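Local coordinates for protein hypoxanthine-guanine-xanthine phosphoribosyltransferase (Tritrichomonas foetus, PDB 1HGX) that salvages host purine bases by transferring the phosphoribosyl group of 5-phospho-alpha-D-ribose 1-diphosphate to hypoxanthine, guanine or xanthine, giving IMP, GMP or XMP, at residues A[18-23]-A[158-163]; A[7-12]-A[166-171]; A[63-68]-A[94-99]. All coordinates share one frame; numbering follows the deposited sequence.

Contact 1: A[18-23]-A[158-163]; sequences DDIQKR and IGYGFD. With 5GP (guanosine-5'-monophosphate), chain C.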
loop_
_atom_site.group_PDB
_atom_site.type_symbol
_atom_site.label_atom_id
_atom_site.label_comp_id
_atom_site.label_asym_id
_atom_site.label_seq_id
_atom_site.Cartn_x
_atom_site.Cartn_y
_atom_site.Cartn_z
ATOM N N ASP A 18 -7.418 7.610 16.578
ATOM C CA ASP A 18 -6.440 8.055 17.567
ATOM C C ASP A 18 -5.745 6.866 18.222
ATOM O O ASP A 18 -4.524 6.884 18.400
ATOM C CB ASP A 18 -7.099 8.943 18.627
ATOM C CG ASP A 18 -7.624 10.253 18.048
ATOM O OD1 ASP A 18 -6.880 10.906 17.276
ATOM O OD2 ASP A 18 -8.781 10.627 18.355
ATOM N N ASP A 19 -6.511 5.825 18.551
ATOM C CA ASP A 19 -5.953 4.621 19.174
ATOM C C ASP A 19 -5.002 3.930 18.210
ATOM O O ASP A 19 -3.929 3.488 18.592
ATOM C CB ASP A 19 -7.055 3.626 19.546
ATOM C CG ASP A 19 -8.084 4.205 20.506
ATOM O OD1 ASP A 19 -7.709 5.033 21.364
ATOM O OD2 ASP A 19 -9.268 3.820 20.400
ATOM N N ILE A 20 -5.437 3.806 16.964
ATOM C CA ILE A 20 -4.667 3.158 15.907
ATOM C C ILE A 20 -3.339 3.863 15.694
ATOM O O ILE A 20 -2.287 3.237 15.768
ATOM C CB ILE A 20 -5.489 3.139 14.585
ATOM C CG1 ILE A 20 -6.684 2.185 14.734
ATOM C CG2 ILE A 20 -4.612 2.763 13.390
ATOM C CD1 ILE A 20 -7.742 2.359 13.663
ATOM N N GLN A 21 -3.389 5.176 15.497
ATOM C CA GLN A 21 -2.184 5.960 15.260
ATOM C C GLN A 21 -1.193 5.947 16.423
ATOM O O GLN A 21 0.023 5.956 16.216
ATOM C CB GLN A 21 -2.562 7.380 14.836
ATOM C CG GLN A 21 -3.299 7.410 13.493
ATOM C CD GLN A 21 -2.558 6.636 12.395
ATOM O OE1 GLN A 21 -1.330 6.753 12.249
ATOM N NE2 GLN A 21 -3.294 5.851 11.625
ATOM N N LYS A 22 -1.709 5.906 17.645
ATOM C CA LYS A 22 -0.857 5.844 18.817
ATOM C C LYS A 22 -0.134 4.487 18.815
ATOM O O LYS A 22 1.085 4.411 19.017
ATOM C CB LYS A 22 -1.715 5.989 20.069
ATOM C CG LYS A 22 -0.991 5.783 21.375
ATOM C CD LYS A 22 -1.942 6.039 22.527
ATOM C CE LYS A 22 -1.273 5.808 23.859
ATOM N NZ LYS A 22 -0.980 4.370 24.072
ATOM N N ARG A 23 -0.881 3.420 18.558
ATOM C CA ARG A 23 -0.308 2.077 18.535
ATOM C C ARG A 23 0.767 1.939 17.452
ATOM O O ARG A 23 1.813 1.322 17.662
ATOM C CB ARG A 23 -1.405 1.038 18.296
ATOM C CG ARG A 23 -0.927 -0.393 18.480
ATOM C CD ARG A 23 -0.553 -0.648 19.934
ATOM N NE ARG A 23 0.057 -1.958 20.110
ATOM C CZ ARG A 23 1.262 -2.160 20.622
ATOM N NH1 ARG A 23 2.000 -1.134 21.021
ATOM N NH2 ARG A 23 1.743 -3.391 20.704
ATOM N N ILE A 158 -14.128 -5.113 10.730
ATOM C CA ILE A 158 -14.281 -4.268 9.561
ATOM C C ILE A 158 -13.585 -2.908 9.780
ATOM O O ILE A 158 -13.382 -2.493 10.926
ATOM C CB ILE A 158 -15.818 -4.132 9.267
ATOM C CG1 ILE A 158 -16.078 -4.280 7.781
ATOM C CG2 ILE A 158 -16.429 -2.874 9.872
ATOM C CD1 ILE A 158 -15.696 -5.627 7.264
ATOM N N GLY A 159 -13.128 -2.276 8.694
ATOM C CA GLY A 159 -12.489 -0.968 8.791
ATOM C C GLY A 159 -10.970 -0.926 8.734
ATOM O O GLY A 159 -10.290 -1.933 8.962
ATOM N N TYR A 160 -10.440 0.240 8.381
ATOM C CA TYR A 160 -8.997 0.461 8.296
ATOM C C TYR A 160 -8.295 -0.656 7.519
ATOM O O TYR A 160 -7.364 -1.297 8.017
ATOM C CB TYR A 160 -8.413 0.589 9.713
ATOM C CG TYR A 160 -6.973 1.044 9.743
ATOM C CD1 TYR A 160 -6.605 2.292 9.237
ATOM C CD2 TYR A 160 -5.971 0.217 10.261
ATOM C CE1 TYR A 160 -5.266 2.705 9.250
ATOM C CE2 TYR A 160 -4.646 0.619 10.276
ATOM C CZ TYR A 160 -4.302 1.858 9.770
ATOM O OH TYR A 160 -2.988 2.244 9.812
ATOM N N GLY A 161 -8.749 -0.887 6.296
ATOM C CA GLY A 161 -8.168 -1.937 5.489
ATOM C C GLY A 161 -8.996 -3.213 5.468
ATOM O O GLY A 161 -8.954 -3.945 4.478
ATOM N N PHE A 162 -9.705 -3.511 6.561
ATOM C CA PHE A 162 -10.546 -4.717 6.635
ATOM C C PHE A 162 -11.836 -4.469 5.865
ATOM O O PHE A 162 -12.558 -3.515 6.160
ATOM C CB PHE A 162 -10.915 -5.051 8.083
ATOM C CG PHE A 162 -9.754 -5.464 8.933
ATOM C CD1 PHE A 162 -9.098 -6.665 8.700
ATOM C CD2 PHE A 162 -9.322 -4.660 9.978
ATOM C CE1 PHE A 162 -8.029 -7.059 9.499
ATOM C CE2 PHE A 162 -8.250 -5.050 10.784
ATOM C CZ PHE A 162 -7.603 -6.251 10.544
ATOM N N ASP A 163 -12.130 -5.330 4.894
ATOM C CA ASP A 163 -13.335 -5.187 4.082
ATOM C C ASP A 163 -14.293 -6.354 4.245
ATOM O O ASP A 163 -13.949 -7.396 4.807
ATOM C CB ASP A 163 -12.969 -5.108 2.590
ATOM C CG ASP A 163 -12.683 -6.483 1.982
ATOM O OD1 ASP A 163 -11.576 -7.018 2.201
ATOM O OD2 ASP A 163 -13.573 -7.042 1.302
HETATM P P 5GP C . -6.557 -17.579 9.364
HETATM O O1P 5GP C . -5.700 -17.041 10.442
HETATM O O2P 5GP C . -5.798 -18.319 8.353
HETATM O O3P 5GP C . -7.719 -18.299 9.917
HETATM O "O5'" 5GP C . -7.259 -16.338 8.733
HETATM C "C5'" 5GP C . -6.660 -15.067 8.521
HETATM C "C4'" 5GP C . -7.102 -14.573 7.203
HETATM O "O4'" 5GP C . -8.512 -14.303 7.138
HETATM C "C3'" 5GP C . -6.408 -13.298 6.835
HETATM O "O3'" 5GP C . -6.407 -13.276 5.411
HETATM C "C2'" 5GP C . -7.391 -12.314 7.336
HETATM O "O2'" 5GP C . -7.236 -11.082 6.649
HETATM C "C1'" 5GP C . -8.777 -12.906 7.075
HETATM N N9 5GP C . -9.718 -12.542 8.204
HETATM C C8 5GP C . -9.790 -13.160 9.443
HETATM N N7 5GP C . -10.648 -12.613 10.268
HETATM C C5 5GP C . -11.191 -11.537 9.561
HETATM C C6 5GP C . -12.086 -10.516 10.012
HETATM O O6 5GP C . -12.696 -10.472 11.079
HETATM N N1 5GP C . -12.239 -9.491 9.089
HETATM C C2 5GP C . -11.612 -9.450 7.847
HETATM N N2 5GP C . -11.958 -8.454 7.028
HETATM N N3 5GP C . -10.790 -10.429 7.396
HETATM C C4 5GP C . -10.591 -11.437 8.315
#
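I20 of helix 17-35 lays its CG2 methyl over one face of the Y160 ring, a CH-pi contact with CG2 4.0 Å from the ring centroid and 23° off the ring normal. The methyl sits toward the hydroxyl end of the ring: I20 CG2 is 3.7 Å from Y160 CZ. A chi1 of -170°, with CG set opposite the backbone N, carries the ring from the turn to the methyl, and the two side chains pass each other in opposite directions.

The polar side is indirect. Q21 NE2 lies 4.0 Å from Y160 OH, too far for a bond, with amide and ring planes steeply inclined. Both atoms hydrogen-bond to D55 OD2, and Q21 NE2 also to Q17 OE1, so one carboxylate oxygen joins the ring's hydroxyl to the helix.

Backbone bonds shape the other partner. G159 to F162 form a type I' beta turn, closed by F162 N to G159 O at 2.9 Å. F162, which ends the turn, and D163 after it belong to the GMP pocket, where D163 O lies 3.2 Å from N2 of the guanine.

The contact is buried: Y160 also touches I24 of helix 17-35 and F51 and F52 of helix 50-57, while I174 of strand 174-177 packs against both I20 and Y160.

Contact 2: A[7-12]-A[166-171]; sequences MDDLER and NKYRNL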
loop_
_atom_site.group_PDB
_atom_site.type_symbol
_atom_site.label_atom_id
_atom_site.label_comp_id
_atom_site.label_asym_id
_atom_site.label_seq_id
_atom_site.Cartn_x
_atom_site.Cartn_y
_atom_site.Cartn_z
ATOM N N MET A 7 -20.741 3.442 7.636
ATOM C CA MET A 7 -20.450 3.621 9.055
ATOM C C MET A 7 -21.635 3.160 9.898
ATOM O O MET A 7 -21.483 2.797 11.060
ATOM C CB MET A 7 -20.134 5.092 9.355
ATOM C CG MET A 7 -19.525 5.357 10.739
ATOM S SD MET A 7 -17.827 4.735 10.949
ATOM C CE MET A 7 -16.872 6.186 10.564
ATOM N N ASP A 8 -22.818 3.162 9.297
ATOM C CA ASP A 8 -24.025 2.739 9.992
ATOM C C ASP A 8 -24.132 1.223 10.123
ATOM O O ASP A 8 -24.987 0.722 10.849
ATOM C CB ASP A 8 -25.269 3.308 9.300
ATOM C CG ASP A 8 -25.437 4.802 9.536
ATOM O OD1 ASP A 8 -25.831 5.184 10.659
ATOM O OD2 ASP A 8 -25.173 5.596 8.607
ATOM N N ASP A 9 -23.268 0.498 9.415
ATOM C CA ASP A 9 -23.267 -0.961 9.468
ATOM C C ASP A 9 -22.366 -1.476 10.580
ATOM O O ASP A 9 -22.185 -2.684 10.744
ATOM C CB ASP A 9 -22.844 -1.541 8.120
ATOM C CG ASP A 9 -23.759 -1.113 7.001
ATOM O OD1 ASP A 9 -24.993 -1.129 7.208
ATOM O OD2 ASP A 9 -23.251 -0.749 5.922
ATOM N N LEU A 10 -21.783 -0.549 11.328
ATOM C CA LEU A 10 -20.915 -0.891 12.440
ATOM C C LEU A 10 -21.805 -1.182 13.620
ATOM O O LEU A 10 -22.746 -0.440 13.873
ATOM C CB LEU A 10 -20.001 0.288 12.810
ATOM C CG LEU A 10 -18.634 0.439 12.143
ATOM C CD1 LEU A 10 -17.717 -0.687 12.579
ATOM C CD2 LEU A 10 -18.793 0.440 10.638
ATOM N N GLU A 11 -21.552 -2.294 14.297
ATOM C CA GLU A 11 -22.310 -2.634 15.486
ATOM C C GLU A 11 -21.687 -1.784 16.587
ATOM O O GLU A 11 -22.376 -1.307 17.491
ATOM C CB GLU A 11 -22.166 -4.117 15.815
ATOM C CG GLU A 11 -22.798 -4.499 17.141
ATOM C CD GLU A 11 -22.613 -5.953 17.470
ATOM O OE1 GLU A 11 -23.171 -6.789 16.735
ATOM O OE2 GLU A 11 -21.915 -6.259 18.461
ATOM N N ARG A 12 -20.367 -1.623 16.505
ATOM C CA ARG A 12 -19.604 -0.814 17.444
ATOM C C ARG A 12 -18.151 -0.687 17.031
ATOM O O ARG A 12 -17.625 -1.507 16.276
ATOM C CB ARG A 12 -19.697 -1.340 18.875
ATOM C CG ARG A 12 -19.263 -2.759 19.084
ATOM C CD ARG A 12 -19.715 -3.158 20.465
ATOM N NE ARG A 12 -19.578 -4.580 20.742
ATOM C CZ ARG A 12 -18.461 -5.151 21.182
ATOM N NH1 ARG A 12 -17.363 -4.429 21.386
ATOM N NH2 ARG A 12 -18.466 -6.437 21.493
ATOM N N ASN A 166 -15.739 -6.218 -0.498
ATOM C CA ASN A 166 -15.094 -5.053 -1.097
ATOM C C ASN A 166 -15.585 -3.712 -0.575
ATOM O O ASN A 166 -15.458 -2.693 -1.250
ATOM C CB ASN A 166 -15.208 -5.105 -2.622
ATOM C CG ASN A 166 -14.204 -6.050 -3.247
ATOM O OD1 ASN A 166 -13.048 -6.118 -2.820
ATOM N ND2 ASN A 166 -14.634 -6.785 -4.267
ATOM N N LYS A 167 -16.151 -3.720 0.627
ATOM C CA LYS A 167 -16.634 -2.498 1.263
ATOM C C LYS A 167 -16.030 -2.336 2.666
ATOM O O LYS A 167 -15.485 -3.287 3.237
ATOM C CB LYS A 167 -18.167 -2.510 1.376
ATOM C CG LYS A 167 -18.890 -2.632 0.045
ATOM C CD LYS A 167 -20.393 -2.426 0.179
ATOM C CE LYS A 167 -21.048 -3.518 1.011
ATOM N NZ LYS A 167 -20.902 -4.864 0.388
ATOM N N TYR A 168 -16.093 -1.109 3.181
ATOM C CA TYR A 168 -15.631 -0.753 4.528
ATOM C C TYR A 168 -14.138 -0.524 4.802
ATOM O O TYR A 168 -13.772 -0.168 5.917
ATOM C CB TYR A 168 -16.204 -1.740 5.555
ATOM C CG TYR A 168 -17.688 -2.038 5.381
ATOM C CD1 TYR A 168 -18.644 -1.026 5.430
ATOM C CD2 TYR A 168 -18.127 -3.340 5.184
ATOM C CE1 TYR A 168 -20.006 -1.310 5.291
ATOM C CE2 TYR A 168 -19.481 -3.635 5.044
ATOM C CZ TYR A 168 -20.412 -2.621 5.102
ATOM O OH TYR A 168 -21.749 -2.939 4.999
ATOM N N ARG A 169 -13.281 -0.688 3.797
ATOM C CA ARG A 169 -11.835 -0.482 3.966
ATOM C C ARG A 169 -11.491 0.919 4.404
ATOM O O ARG A 169 -10.525 1.126 5.126
ATOM C CB ARG A 169 -11.092 -0.665 2.646
ATOM C CG ARG A 169 -11.094 -2.025 2.075
ATOM C CD ARG A 169 -10.189 -2.049 0.864
ATOM N NE ARG A 169 -10.232 -3.365 0.256
ATOM C CZ ARG A 169 -11.135 -3.734 -0.640
ATOM N NH1 ARG A 169 -12.059 -2.874 -1.048
ATOM N NH2 ARG A 169 -11.147 -4.981 -1.084
ATOM N N ASN A 170 -12.218 1.880 3.852
ATOM C CA ASN A 170 -12.003 3.302 4.112
ATOM C C ASN A 170 -12.348 3.814 5.510
ATOM O O ASN A 170 -11.952 4.922 5.870
ATOM C CB ASN A 170 -12.757 4.137 3.072
ATOM C CG ASN A 170 -14.262 3.960 3.168
ATOM O OD1 ASN A 170 -14.792 2.896 2.848
ATOM N ND2 ASN A 170 -14.954 4.992 3.612
ATOM N N LEU A 171 -13.108 3.041 6.284
ATOM C CA LEU A 171 -13.476 3.456 7.637
ATOM C C LEU A 171 -12.226 3.763 8.444
ATOM O O LEU A 171 -11.273 2.985 8.437
ATOM C CB LEU A 171 -14.276 2.360 8.334
ATOM C CG LEU A 171 -15.791 2.420 8.158
ATOM C CD1 LEU A 171 -16.173 2.813 6.742
ATOM C CD2 LEU A 171 -16.375 1.086 8.521
#
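D9 and Y168 meet nearly at right angles where the start of the modelled chain folds against the loop between strands 157-158 and 174-177. This is the edge of the small antiparallel sheet 10-15/174-177/157-158, which forms the hood over the purine site in type I phosphoribosyltransferases. Each segment contains a type I beta turn, M7 to L10 and Y168 to L171.

The tyrosine hydroxyl donates to the aspartate, with Y168 OH 2.8 Å from D9 OD2. Carboxylate and ring planes stand 78° apart; the acceptor lies at the ring's edge, near its plane, whereas the hydroxyl approaches D9 OD2 from above the carboxylate, 55° out of its plane. D9 has CG beside the backbone N (chi1 -59°), which turns the carboxylate across the end of the tyrosine. One face of the Y168 ring carries K167 CB over its centre, 3.9 Å above the plane. Y168 also touches I158 and L177, so the aromatic side chain bridges the loop and the sheet.

The apolar half is made by L171, which runs alongside L10 and M7, its side chain pointing opposite to each of theirs. M7 is poorly ordered and its sulfur makes a looser approach, SD to L171 CG at 4.2 Å.

The same loop also reaches the second subunit: N170 ND2 hydrogen-bonds to D61 OD1 of that chain. R169 is steadied within the loop by N166, its NH2 giving a nearly straight bond of 2.8 Å to N166 OD1, in the plane of both the guanidinium and the amide carbonyl. The closest carbons between the two turns are L10 CD2 and L171 CD2, at a tight 3.3 Å.

Contact 3: A[63-68]-A[94-99]; sequences QLEPDY and EGRHVL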
loop_
_atom_site.group_PDB
_atom_site.type_symbol
_atom_site.label_atom_id
_atom_site.label_comp_id
_atom_site.label_asym_id
_atom_site.label_seq_id
_atom_site.Cartn_x
_atom_site.Cartn_y
_atom_site.Cartn_z
ATOM N N GLN A 63 16.806 2.690 6.091
ATOM C CA GLN A 63 16.764 1.978 4.822
ATOM C C GLN A 63 16.095 0.616 5.003
ATOM O O GLN A 63 16.450 -0.152 5.897
ATOM C CB GLN A 63 18.180 1.805 4.280
ATOM C CG GLN A 63 18.258 1.159 2.920
ATOM C CD GLN A 63 19.685 1.036 2.432
ATOM O OE1 GLN A 63 20.579 0.674 3.183
ATOM N NE2 GLN A 63 19.905 1.347 1.168
ATOM N N LEU A 64 15.115 0.332 4.155
ATOM C CA LEU A 64 14.378 -0.930 4.195
ATOM C C LEU A 64 13.890 -1.202 2.781
ATOM O O LEU A 64 13.764 -0.282 1.983
ATOM C CB LEU A 64 13.199 -0.825 5.170
ATOM C CG LEU A 64 12.148 0.266 4.942
ATOM C CD1 LEU A 64 11.022 -0.220 4.032
ATOM C CD2 LEU A 64 11.600 0.681 6.293
ATOM N N GLU A 65 13.607 -2.456 2.466
ATOM C CA GLU A 65 13.174 -2.821 1.129
ATOM C C GLU A 65 11.764 -3.386 1.152
ATOM O O GLU A 65 11.528 -4.448 1.713
ATOM C CB GLU A 65 14.146 -3.852 0.577
ATOM C CG GLU A 65 13.875 -4.295 -0.841
ATOM C CD GLU A 65 15.089 -4.940 -1.477
ATOM O OE1 GLU A 65 16.086 -5.194 -0.763
ATOM O OE2 GLU A 65 15.050 -5.186 -2.701
ATOM N N PRO A 66 10.797 -2.666 0.582
ATOM C CA PRO A 66 9.434 -3.190 0.599
ATOM C C PRO A 66 9.240 -4.314 -0.412
ATOM O O PRO A 66 9.923 -4.369 -1.436
ATOM C CB PRO A 66 8.583 -1.973 0.191
ATOM C CG PRO A 66 9.445 -0.796 0.495
ATOM C CD PRO A 66 10.814 -1.293 0.064
ATOM N N ASP A 67 8.333 -5.229 -0.094
ATOM C CA ASP A 67 7.984 -6.310 -0.995
ATOM C C ASP A 67 6.546 -6.677 -0.666
ATOM O O ASP A 67 6.041 -6.350 0.408
ATOM C CB ASP A 67 8.921 -7.503 -0.865
ATOM C CG ASP A 67 9.034 -8.295 -2.169
ATOM O OD1 ASP A 67 8.122 -8.232 -3.028
ATOM O OD2 ASP A 67 10.056 -8.985 -2.341
ATOM N N TYR A 68 5.878 -7.332 -1.603
ATOM C CA TYR A 68 4.470 -7.661 -1.438
ATOM C C TYR A 68 4.150 -9.071 -1.830
ATOM O O TYR A 68 4.774 -9.629 -2.728
ATOM C CB TYR A 68 3.638 -6.720 -2.309
ATOM C CG TYR A 68 3.920 -5.273 -2.012
ATOM C CD1 TYR A 68 4.999 -4.621 -2.606
ATOM C CD2 TYR A 68 3.170 -4.586 -1.063
ATOM C CE1 TYR A 68 5.330 -3.325 -2.249
ATOM C CE2 TYR A 68 3.489 -3.290 -0.699
ATOM C CZ TYR A 68 4.573 -2.668 -1.290
ATOM O OH TYR A 68 4.928 -1.404 -0.889
ATOM N N GLU A 94 17.096 -14.799 0.798
ATOM C CA GLU A 94 18.160 -15.603 1.384
ATOM C C GLU A 94 19.154 -14.680 2.088
ATOM O O GLU A 94 19.673 -13.742 1.484
ATOM C CB GLU A 94 18.877 -16.375 0.281
ATOM C CG GLU A 94 20.028 -17.222 0.757
ATOM C CD GLU A 94 20.779 -17.888 -0.387
ATOM O OE1 GLU A 94 20.612 -17.473 -1.561
ATOM O OE2 GLU A 94 21.555 -18.824 -0.099
ATOM N N GLY A 95 19.390 -14.936 3.371
ATOM C CA GLY A 95 20.324 -14.132 4.140
ATOM C C GLY A 95 19.850 -12.741 4.542
ATOM O O GLY A 95 20.621 -11.985 5.138
ATOM N N ARG A 96 18.592 -12.408 4.254
ATOM C CA ARG A 96 18.050 -11.093 4.594
ATOM C C ARG A 96 17.205 -11.171 5.853
ATOM O O ARG A 96 16.713 -12.241 6.202
ATOM C CB ARG A 96 17.164 -10.591 3.459
ATOM C CG ARG A 96 17.874 -10.425 2.123
ATOM C CD ARG A 96 18.795 -9.221 2.129
ATOM N NE ARG A 96 18.078 -7.982 2.425
ATOM C CZ ARG A 96 17.492 -7.205 1.517
ATOM N NH1 ARG A 96 17.524 -7.543 0.237
ATOM N NH2 ARG A 96 16.913 -6.061 1.885
ATOM N N HIS A 97 17.064 -10.050 6.554
ATOM C CA HIS A 97 16.220 -9.993 7.749
ATOM C C HIS A 97 14.843 -9.650 7.196
ATOM O O HIS A 97 14.688 -8.657 6.491
ATOM C CB HIS A 97 16.735 -8.939 8.744
ATOM C CG HIS A 97 18.062 -9.295 9.347
ATOM N ND1 HIS A 97 18.195 -10.190 10.390
ATOM C CD2 HIS A 97 19.323 -8.927 9.009
ATOM C CE1 HIS A 97 19.477 -10.368 10.658
ATOM N NE2 HIS A 97 20.181 -9.609 9.836
ATOM N N VAL A 98 13.863 -10.506 7.476
ATOM C CA VAL A 98 12.513 -10.355 6.940
ATOM C C VAL A 98 11.426 -10.178 7.984
ATOM O O VAL A 98 11.373 -10.912 8.979
ATOM C CB VAL A 98 12.119 -11.618 6.102
ATOM C CG1 VAL A 98 10.708 -11.499 5.545
ATOM C CG2 VAL A 98 13.117 -11.861 4.983
ATOM N N LEU A 99 10.542 -9.219 7.727
ATOM C CA LEU A 99 9.393 -8.974 8.596
ATOM C C LEU A 99 8.129 -9.136 7.748
ATOM O O LEU A 99 8.038 -8.593 6.640
ATOM C CB LEU A 99 9.415 -7.564 9.184
ATOM C CG LEU A 99 8.204 -7.253 10.077
ATOM C CD1 LEU A 99 8.279 -8.059 11.366
ATOM C CD2 LEU A 99 8.142 -5.773 10.389
#
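The segments 63-68 and 94-99 each run from a loop into a strand, 65-72 and 97-102, with no backbone bond between them; their nearest CA atoms, of E65 and V98, are 9.5 Å apart because strand 41-45 lies between. E65 and R96 bridge this gap with a salt bridge. R96 points both terminal nitrogens at a single carboxylate oxygen: R96 NH1 and R96 NH2 each lie 2.9 Å from E65 OE1, with both N-H...O angles bent, near 145°. The oxygen lies almost exactly in the guanidinium plane, and both donors come from the same face of the carboxylate, which is turned 38° from the guanidinium. NH2 meets OE1 on its anti side, NH1 from above the plane. E65 is extended, with CG anti to the backbone N (chi1 -177°), while bends at chi2 and chi3 bring the R96 guanidinium round to OE1. The two side chains cross at about a right angle. R96 NH2 also binds N39 O, and R96 packs on V41. This ion pair spans the start of strand 41-45, at the N-terminal ends of parallel strands in the core sheet of the type I phosphoribosyltransferase fold.

Contacts 1 and 2 adjoin, their centres 12 Å apart, and share the chain between strands 157-158 and 174-177: Y160 N lies 2.9 Å from L171 O and G161 N 2.9 Å from R169 O, both probable hydrogen bonds. Contact 1 sets this loop against helix 17-35 and contact 2 against the N-terminal segment, beside the guanine of GMP; the Y168 side chain is about 8 Å from the nucleotide. Contact 3 lies at the start of core-sheet strands across the chain's centre, its centre 24 Å from that of contact 1 and 32 Å from that of contact 2, away from the annotated sites. Yet contacts 2 and 3 meet through the dimer: R169 packs on P66 of the second subunit.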